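Local atomic coordinates of HAD hydrolase, family IA, variant 3 (Entamoeba histolytica, PDB entry 6W04), a protein that binds a magnesium ion and probably acts as a hydrolase of the haloacid dehalogenase superfamily. Residues Phe8-Leu12 and Val166-Thr170; Glu73-Arg77 and Asp112-Val118. All coordinates share one frame; numbering follows the deposited sequence.

Interaction 1 of 2, residues Phe8-Leu12 and Val166-Thr170. With MG (magnesium ion), chain B; SO4 (sulfate ion), chain D.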
loop_
_atom_site.group_PDB
_atom_site.type_symbol
_atom_site.label_atom_id
_atom_site.label_comp_id
_atom_site.label_asym_id
_atom_site.label_seq_id
_atom_site.Cartn_x
_atom_site.Cartn_y
_atom_site.Cartn_z
ATOM N N PHE A 8 -0.742 3.028 -0.415
ATOM C CA PHE A 8 -1.923 3.129 -1.267
ATOM C C PHE A 8 -2.771 1.862 -1.236
ATOM O O PHE A 8 -3.878 1.888 -0.683
ATOM C CB PHE A 8 -1.544 3.528 -2.686
ATOM C CG PHE A 8 -2.733 3.967 -3.492
ATOM C CD1 PHE A 8 -3.216 5.263 -3.376
ATOM C CD2 PHE A 8 -3.421 3.061 -4.281
ATOM C CE1 PHE A 8 -4.340 5.669 -4.076
ATOM C CE2 PHE A 8 -4.535 3.460 -4.997
ATOM C CZ PHE A 8 -4.995 4.762 -4.887
ATOM N N ASN A 9 -2.288 0.743 -1.792
ATOM C CA ASN A 9 -3.081 -0.483 -1.857
ATOM C C ASN A 9 -3.365 -1.030 -0.463
ATOM O O ASN A 9 -2.448 -1.261 0.325
ATOM C CB ASN A 9 -2.336 -1.535 -2.678
ATOM C CG ASN A 9 -1.996 -1.033 -4.060
ATOM O OD1 ASN A 9 -0.857 -0.640 -4.344
ATOM N ND2 ASN A 9 -3.001 -0.995 -4.921
ATOM N N GLY A 10 -4.642 -1.262 -0.172
ATOM C CA GLY A 10 -5.048 -1.782 1.123
ATOM C C GLY A 10 -5.151 -0.729 2.200
ATOM O O GLY A 10 -5.675 -1.017 3.275
ATOM N N THR A 11 -4.696 0.487 1.924
ATOM C CA THR A 11 -4.691 1.583 2.882
ATOM C C THR A 11 -5.589 2.722 2.414
ATOM O O THR A 11 -6.546 3.074 3.114
ATOM C CB THR A 11 -3.234 2.061 3.089
ATOM O OG1 THR A 11 -2.469 1.024 3.729
ATOM C CG2 THR A 11 -3.178 3.331 3.939
ATOM N N LEU A 12 -5.316 3.310 1.242
ATOM C CA LEU A 12 -6.188 4.346 0.694
ATOM C C LEU A 12 -7.336 3.782 -0.131
ATOM O O LEU A 12 -8.383 4.438 -0.247
ATOM C CB LEU A 12 -5.374 5.331 -0.158
ATOM C CG LEU A 12 -4.600 6.373 0.657
ATOM C CD1 LEU A 12 -3.703 7.220 -0.231
ATOM C CD2 LEU A 12 -5.566 7.289 1.470
ATOM N N VAL A 166 3.204 7.208 9.126
ATOM C CA VAL A 166 2.959 6.300 8.019
ATOM C C VAL A 166 1.682 5.523 8.311
ATOM O O VAL A 166 1.534 4.959 9.399
ATOM C CB VAL A 166 4.141 5.341 7.798
ATOM C CG1 VAL A 166 3.765 4.265 6.761
ATOM C CG2 VAL A 166 5.371 6.131 7.367
ATOM N N PHE A 167 0.753 5.527 7.352
ATOM C CA PHE A 167 -0.440 4.684 7.377
ATOM C C PHE A 167 -0.167 3.455 6.515
ATOM O O PHE A 167 0.211 3.590 5.351
ATOM C CB PHE A 167 -1.664 5.427 6.835
ATOM C CG PHE A 167 -2.193 6.510 7.769
ATOM C CD1 PHE A 167 -1.961 7.848 7.506
ATOM C CD2 PHE A 167 -2.953 6.172 8.874
ATOM C CE1 PHE A 167 -2.474 8.851 8.337
ATOM C CE2 PHE A 167 -3.459 7.153 9.730
ATOM C CZ PHE A 167 -3.215 8.496 9.454
ATOM N N GLU A 168 -0.353 2.270 7.085
ATOM C CA GLU A 168 0.022 1.043 6.395
ATOM C C GLU A 168 -0.963 -0.049 6.785
ATOM O O GLU A 168 -1.584 0.021 7.847
ATOM C CB GLU A 168 1.453 0.626 6.757
ATOM C CG GLU A 168 2.490 1.056 5.772
ATOM C CD GLU A 168 2.472 0.187 4.529
ATOM O OE1 GLU A 168 1.583 -0.708 4.425
ATOM O OE2 GLU A 168 3.355 0.396 3.667
ATOM N N ASP A 169 -1.093 -1.070 5.918
ATOM C CA ASP A 169 -2.072 -2.139 6.136
ATOM C C ASP A 169 -1.473 -3.536 6.228
ATOM O O ASP A 169 -2.222 -4.493 6.466
ATOM C CB ASP A 169 -3.135 -2.148 5.025
ATOM C CG ASP A 169 -2.574 -2.563 3.674
ATOM O OD1 ASP A 169 -3.063 -3.563 3.096
ATOM O OD2 ASP A 169 -1.653 -1.873 3.181
ATOM N N THR A 170 -0.163 -3.693 6.041
ATOM C CA THR A 170 0.453 -5.012 6.050
ATOM C C THR A 170 1.606 -5.073 7.039
ATOM O O THR A 170 2.171 -4.051 7.442
ATOM C CB THR A 170 1.006 -5.398 4.674
ATOM O OG1 THR A 170 2.045 -4.471 4.329
ATOM C CG2 THR A 170 -0.112 -5.367 3.617
HETATM MG MG MG B . -0.669 -1.778 1.341
HETATM S S SO4 D . 3.753 -5.326 1.002
HETATM O O1 SO4 D . 2.938 -6.524 1.194
HETATM O O2 SO4 D . 3.176 -4.216 1.757
HETATM O O3 SO4 D . 3.823 -4.982 -0.412
HETATM O O4 SO4 D . 5.110 -5.600 1.452
HETATM O O HOH W 1 1.193 -2.128 2.321
HETATM O O HOH W 2 -1.424 -3.825 1.018
#
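Asp169 reaches across to the loop Phe8-Leu12, and each atom of its side chain has a definite neighbour there. CB lies against the backbone of the loop, 3.3 Å from Gly10 O. From there CG turns into the space between its own backbone N and carbonyl carbon (chi1 68°), a rotation that presents the carboxylate to the metal. OD1 comes to rest over Gly10, 3.3 Å from Gly10 CA, and accepts a hydrogen bond from water 2, itself a metal ligand. OD2 is the coordinating oxygen, 2.1 Å from the magnesium ion. Its neighbour Asn9 O binds the same ion at 2.1 Å, so the 3.0 Å between Asn9 O and Asp169 OD2 reflects two ligands drawn to one cation. Gly10 takes a positive phi (82°) where it passes Asp169 OD1.

The arrangement is that of the haloacid dehalogenase active site, where the loop after strand 3-7 and the end of strand 164-168, adjacent in the parallel sheet, form the magnesium site together. Asp7 and the two waters are further ligands. Thr11 extends the contact toward the sheet: OG1 stands 3.1 Å from Asp169 OD2, though its hydrogen bond to Asp7 competes for the same proton, while CG2 points to the strand, packing 3.9 Å from Phe167 CB.

In this chain Glu168 stands in the second shell, although it is a known magnesium-binding residue of this protein. Its chain, bent at chi2, brings OE1 back to accept from Asp169 N through the anti lone pair, and metal-bound water 1 donates to that same oxygen; Lys144 and Tyr150 hold OE2. Water 1 also donates to the sulfate, whose O2 accepts from Thr170 OG1 at 2.8 Å; the anion probably comes from the crystallisation liquor.

Interaction 2 of 2, residues Glu73-Arg77 and Asp112-Val118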
loop_
_atom_site.group_PDB
_atom_site.type_symbol
_atom_site.label_atom_id
_atom_site.label_comp_id
_atom_site.label_asym_id
_atom_site.label_seq_id
_atom_site.Cartn_x
_atom_site.Cartn_y
_atom_site.Cartn_z
ATOM N N GLU A 73 -1.291 -7.935 -13.554
ATOM C CA GLU A 73 -1.531 -6.523 -13.281
ATOM C C GLU A 73 -2.401 -5.877 -14.346
ATOM O O GLU A 73 -3.194 -4.985 -14.024
ATOM C CB GLU A 73 -0.206 -5.756 -13.120
ATOM C CG GLU A 73 0.622 -6.225 -11.917
ATOM C CD GLU A 73 -0.024 -6.043 -10.513
ATOM O OE1 GLU A 73 -1.228 -5.736 -10.358
ATOM O OE2 GLU A 73 0.710 -6.233 -9.523
ATOM N N ASN A 74 -2.286 -6.315 -15.602
ATOM C CA ASN A 74 -3.213 -5.845 -16.620
ATOM C C ASN A 74 -4.657 -6.211 -16.267
ATOM O O ASN A 74 -5.573 -5.393 -16.438
ATOM C CB ASN A 74 -2.817 -6.417 -17.979
ATOM C CG ASN A 74 -3.832 -6.121 -19.040
ATOM O OD1 ASN A 74 -4.355 -7.028 -19.682
ATOM N ND2 ASN A 74 -4.140 -4.843 -19.220
ATOM N N LEU A 75 -4.884 -7.435 -15.787
ATOM C CA LEU A 75 -6.234 -7.813 -15.358
ATOM C C LEU A 75 -6.690 -6.935 -14.191
ATOM O O LEU A 75 -7.802 -6.396 -14.195
ATOM C CB LEU A 75 -6.282 -9.298 -14.992
ATOM C CG LEU A 75 -7.576 -9.906 -14.399
ATOM C CD1 LEU A 75 -8.816 -9.606 -15.246
ATOM C CD2 LEU A 75 -7.441 -11.450 -14.220
ATOM N N TYR A 76 -5.821 -6.744 -13.199
ATOM C CA TYR A 76 -6.159 -5.915 -12.046
ATOM C C TYR A 76 -6.518 -4.485 -12.451
ATOM O O TYR A 76 -7.539 -3.941 -12.002
ATOM C CB TYR A 76 -4.994 -5.928 -11.055
ATOM C CG TYR A 76 -5.052 -4.825 -10.034
ATOM C CD1 TYR A 76 -5.890 -4.930 -8.922
ATOM C CD2 TYR A 76 -4.277 -3.672 -10.174
ATOM C CE1 TYR A 76 -5.964 -3.895 -7.977
ATOM C CE2 TYR A 76 -4.322 -2.639 -9.214
ATOM C CZ TYR A 76 -5.189 -2.781 -8.115
ATOM O OH TYR A 76 -5.269 -1.790 -7.159
ATOM N N ARG A 77 -5.685 -3.853 -13.290
ATOM C CA ARG A 77 -5.933 -2.469 -13.700
ATOM C C ARG A 77 -7.265 -2.328 -14.401
ATOM O O ARG A 77 -7.975 -1.338 -14.203
ATOM C CB ARG A 77 -4.851 -1.976 -14.660
ATOM C CG ARG A 77 -3.563 -1.704 -14.033
ATOM C CD ARG A 77 -2.539 -1.463 -15.112
ATOM N NE ARG A 77 -1.280 -2.032 -14.685
ATOM C CZ ARG A 77 -0.414 -2.613 -15.499
ATOM N NH1 ARG A 77 0.701 -3.106 -14.998
ATOM N NH2 ARG A 77 -0.664 -2.690 -16.803
ATOM N N ASP A 112 3.970 -0.833 -9.407
ATOM C CA ASP A 112 4.727 -0.313 -10.542
ATOM C C ASP A 112 3.992 0.867 -11.180
ATOM O O ASP A 112 2.852 1.178 -10.844
ATOM C CB ASP A 112 4.979 -1.409 -11.585
ATOM C CG ASP A 112 3.701 -1.923 -12.282
ATOM O OD1 ASP A 112 2.556 -1.441 -12.070
ATOM O OD2 ASP A 112 3.862 -2.868 -13.084
ATOM N N TRP A 113 4.654 1.520 -12.142
ATOM C CA TRP A 113 4.042 2.695 -12.768
ATOM C C TRP A 113 2.721 2.351 -13.462
ATOM O O TRP A 113 1.771 3.148 -13.436
ATOM C CB TRP A 113 4.993 3.333 -13.782
ATOM C CG TRP A 113 4.243 4.363 -14.564
ATOM C CD1 TRP A 113 3.764 4.253 -15.846
ATOM C CD2 TRP A 113 3.814 5.648 -14.080
ATOM N NE1 TRP A 113 3.095 5.409 -16.197
ATOM C CE2 TRP A 113 3.119 6.281 -15.133
ATOM C CE3 TRP A 113 3.976 6.331 -12.867
ATOM C CZ2 TRP A 113 2.551 7.547 -14.993
ATOM C CZ3 TRP A 113 3.421 7.609 -12.730
ATOM C CH2 TRP A 113 2.710 8.195 -13.793
ATOM N N GLY A 114 2.653 1.193 -14.128
ATOM C CA GLY A 114 1.402 0.793 -14.771
ATOM C C GLY A 114 0.190 0.973 -13.873
ATOM O O GLY A 114 -0.824 1.569 -14.269
ATOM N N ASN A 115 0.277 0.465 -12.642
ATOM C CA ASN A 115 -0.853 0.571 -11.715
ATOM C C ASN A 115 -1.037 2.009 -11.240
ATOM O O ASN A 115 -2.176 2.497 -11.131
ATOM C CB ASN A 115 -0.647 -0.381 -10.521
ATOM C CG ASN A 115 -0.930 -1.822 -10.866
ATOM O OD1 ASN A 115 -1.312 -2.141 -11.994
ATOM N ND2 ASN A 115 -0.738 -2.719 -9.890
ATOM N N VAL A 116 0.073 2.718 -10.986
ATOM C CA VAL A 116 -0.009 4.087 -10.476
ATOM C C VAL A 116 -0.709 4.984 -11.490
ATOM O O VAL A 116 -1.492 5.869 -11.128
ATOM C CB VAL A 116 1.397 4.618 -10.132
ATOM C CG1 VAL A 116 1.338 6.110 -9.844
ATOM C CG2 VAL A 116 2.004 3.867 -8.929
ATOM N N GLN A 117 -0.431 4.770 -12.779
ATOM C CA GLN A 117 -1.128 5.505 -13.829
ATOM C C GLN A 117 -2.637 5.344 -13.692
ATOM O O GLN A 117 -3.393 6.313 -13.829
ATOM C CB GLN A 117 -0.637 5.017 -15.198
ATOM C CG GLN A 117 -1.146 5.798 -16.394
ATOM C CD GLN A 117 -0.437 5.431 -17.701
ATOM O OE1 GLN A 117 0.754 5.698 -17.889
ATOM N NE2 GLN A 117 -1.179 4.852 -18.619
ATOM N N VAL A 118 -3.094 4.129 -13.401
ATOM C CA VAL A 118 -4.526 3.908 -13.220
ATOM C C VAL A 118 -5.018 4.612 -11.959
ATOM O O VAL A 118 -6.077 5.261 -11.971
ATOM C CB VAL A 118 -4.818 2.390 -13.205
ATOM C CG1 VAL A 118 -6.218 2.095 -12.677
ATOM C CG2 VAL A 118 -4.688 1.852 -14.621
#
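Helix 62-82, the last of the helical insertion after strand 3-7, here meets helix 113-123, which follows core strand 105-112; this is probably the junction of cap and core. The axes of the short segments approach to 10.1 Å, with N-to-C directions differing by 5°. Asn115 is the hub of the polar contact, its amide employing both ends. ND2 donates to Glu73 OE1 at 3.1 Å in an almost straight bond (178°); the acceptor lies in the amide plane, yet the carboxylate is met from above its own plane, the two planes being nearly perpendicular. OD1 accepts from Arg77 NE at 2.7 Å, the oxygen lying close to the guanidinium plane. Tyr76 adds its ring carbon CE2, 3.6 Å from Asn115 ND2, while its hydroxyl turns to Asp15.

Arg77 keeps CG anti to its carbonyl carbon (chi1 -73°), and a bend at chi3 places the guanidinium between the helices. Gly114 CA covers one face and the backbone of its own helix the other. In the conformers given, NH1 makes a long, tentative salt bridge to Asp112 OD2 (3.7 Å), and it also pairs with Glu70. One turn further along, Val118 CG2 packs 3.8 Å from Arg77 CG.

Asp112 also caps the helix, OD1 accepting from Asn115 N. The acids around Arg77 probably stabilise its positive charge, while two oppositely directed bonds fix which way the Asn115 amide is flipped.

Interaction 1 joins the loop after strand 3-7 to the end of the neighbouring strand 164-168 at the metal site, whereas interaction 2 ties helix 62-82 to the start of helix 113-123 at the end of strand 105-112. Their centres lie about 17 Å apart, and along the chain interaction 2 is nested inside the loop that interaction 1 closes. They meet directly where Tyr76 OH packs 3.3 Å from Asn9 ND2, and both of those groups bond to Asp15. Ser111, next to Asp112, holds Asn9 OD1. The helix pair therefore lies next to the magnesium loop, the Tyr76 side chain about 10 Å from the magnesium ion, consistent with a cap helix bordering the active site.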